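Local coordinates for hypothetical protein AF0941 (Archaeoglobus fulgidus, PDB 1YOZ), which is of unknown function but folds as a mainly helical protein without beta strands and assembles as a pair of identical subunits, at residues Ile6-Asp11 / Arg40-Glu45. Sequence-based numbering, arbitrary orientation.
Sequences INSFLD and RSDCEE
Asn7 and Asp42 bring the two backbones closest, CA to CA 6.5 Å, where the extended Ile6-Asn7 stretch turns into helix 8-18 beside the middle of helix 32-51. The carboxylate of Asp42 takes hold of Ser8 through both oxygens. Ser8 N donates to Asp42 OD2 at 2.8 Å, nearly straight at 174° and on the syn side, 17° out of the carboxylate plane. Ser8 OG donates to the syn lone pair of Asp42 OD1 at 2.6 Å; with OG anti to the carbonyl carbon (chi1 -69°), the hydroxyl lies beside the same residue's N. A water accepts from Phe9 N and donates to Asp42 OD2, each at 2.8 Å. Replacing Asp42 by alanine removes both oxygens, and Ser8 N and OG would probably lose their acceptors and this water one of its mates. Ile6 CG2 flanks the carboxylate, 3.7 Å from Asp42 OD1, while Ile6 CD1 rests on Glu45 CG at 3.6 Å, the side chains crossing at about a right angle; Glu45 OE2 is hydrogen-bonded to His2 of the second subunit. Asn7 is the N-cap, its OD1 accepting from Leu10 N from above the carbonyl plane, and its ND2 is hydrogen-bonded to Tyr5 OH. A buried aspartate from a neighbouring helix thus supplements an asparagine N-cap, accepting directly from Ser8 N and, through the water, from Phe9 N at the start of helix 8-18.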
# COMPACT_ATOMS: atom_id res chain seq x y z
N ILE B 6 2.02 7.78 3.11
CA ILE B 6 1.10 8.04 4.17
C ILE B 6 -0.32 7.50 3.83
O ILE B 6 -0.83 7.72 2.74
CB ILE B 6 1.06 9.59 4.49
CG1 ILE B 6 2.41 10.06 5.08
CG2 ILE B 6 -0.08 9.92 5.39
CD1 ILE B 6 2.60 11.61 5.19
N ASN B 7 -0.93 6.77 4.78
CA ASN B 7 -2.29 6.31 4.70
C ASN B 7 -2.70 5.90 6.10
O ASN B 7 -2.36 4.79 6.57
CB ASN B 7 -2.43 5.11 3.71
CG ASN B 7 -3.85 4.67 3.51
OD1 ASN B 7 -4.71 4.95 4.33
ND2 ASN B 7 -4.09 3.90 2.44
N SER B 8 -3.38 6.83 6.77
CA SER B 8 -3.79 6.70 8.16
C SER B 8 -4.83 5.62 8.33
O SER B 8 -4.77 4.89 9.31
CB SER B 8 -4.32 8.05 8.65
OG SER B 8 -3.22 8.97 8.73
N PHE B 9 -5.74 5.49 7.37
CA PHE B 9 -6.78 4.47 7.50
C PHE B 9 -6.15 3.08 7.47
O PHE B 9 -6.45 2.21 8.35
CB PHE B 9 -7.86 4.57 6.43
CG PHE B 9 -8.95 3.56 6.58
CD1 PHE B 9 -10.04 3.81 7.41
CD2 PHE B 9 -8.88 2.34 5.90
CE1 PHE B 9 -11.04 2.85 7.58
CE2 PHE B 9 -9.86 1.36 6.07
CZ PHE B 9 -10.95 1.62 6.90
N LEU B 10 -5.29 2.87 6.49
CA LEU B 10 -4.58 1.60 6.34
C LEU B 10 -3.79 1.23 7.60
O LEU B 10 -3.90 0.13 8.10
CB LEU B 10 -3.69 1.60 5.08
CG LEU B 10 -2.86 0.34 4.86
CD1 LEU B 10 -3.70 -0.86 4.48
CD2 LEU B 10 -1.84 0.67 3.82
N ASP B 11 -3.06 2.19 8.16
CA ASP B 11 -2.29 1.88 9.36
C ASP B 11 -3.19 1.59 10.57
O ASP B 11 -2.91 0.66 11.32
CB ASP B 11 -1.32 3.01 9.72
CG ASP B 11 -0.14 3.14 8.76
OD1 ASP B 11 0.42 2.13 8.24
OD2 ASP B 11 0.24 4.27 8.53
N ARG B 40 -8.69 13.34 4.03
CA ARG B 40 -8.41 14.80 3.89
C ARG B 40 -7.17 15.20 4.70
O ARG B 40 -6.31 15.93 4.19
CB ARG B 40 -9.57 15.71 4.35
CG ARG B 40 -10.80 15.72 3.50
CD ARG B 40 -11.85 16.71 4.09
NE ARG B 40 -13.17 16.37 3.56
CZ ARG B 40 -14.16 15.79 4.25
NH1 ARG B 40 -14.01 15.49 5.53
NH2 ARG B 40 -15.32 15.55 3.65
N SER B 41 -7.09 14.74 5.97
CA SER B 41 -5.92 15.09 6.76
C SER B 41 -4.63 14.53 6.21
O SER B 41 -3.59 15.17 6.33
CB SER B 41 -6.03 14.70 8.25
OG SER B 41 -6.64 13.44 8.40
N ASP B 42 -4.69 13.31 5.65
CA ASP B 42 -3.54 12.72 4.98
C ASP B 42 -3.06 13.55 3.81
O ASP B 42 -1.85 13.77 3.67
CB ASP B 42 -3.88 11.30 4.47
CG ASP B 42 -3.84 10.26 5.57
OD1 ASP B 42 -3.47 10.58 6.75
OD2 ASP B 42 -4.17 9.09 5.25
N CYS B 43 -3.98 13.98 2.94
CA CYS B 43 -3.57 14.83 1.79
C CYS B 43 -2.81 16.05 2.28
O CYS B 43 -1.79 16.44 1.69
CB CYS B 43 -4.79 15.29 1.03
SG CYS B 43 -5.51 13.91 0.05
N GLU B 44 -3.34 16.66 3.33
CA GLU B 44 -2.69 17.86 3.91
C GLU B 44 -1.33 17.52 4.46
O GLU B 44 -0.40 18.25 4.21
CB GLU B 44 -3.55 18.52 4.99
CG GLU B 44 -2.79 19.73 5.67
CD GLU B 44 -3.65 20.42 6.69
OE1 GLU B 44 -4.04 19.72 7.67
OE2 GLU B 44 -3.93 21.63 6.48
N GLU B 45 -1.18 16.42 5.21
CA GLU B 45 0.18 16.04 5.70
C GLU B 45 1.14 15.87 4.53
O GLU B 45 2.31 16.37 4.54
CB GLU B 45 0.15 14.74 6.55
CG GLU B 45 1.50 14.42 7.09
CD GLU B 45 1.54 13.32 8.18
OE1 GLU B 45 0.48 12.70 8.50
OE2 GLU B 45 2.66 13.08 8.69
O HOH W 1 -6.55 7.59 5.63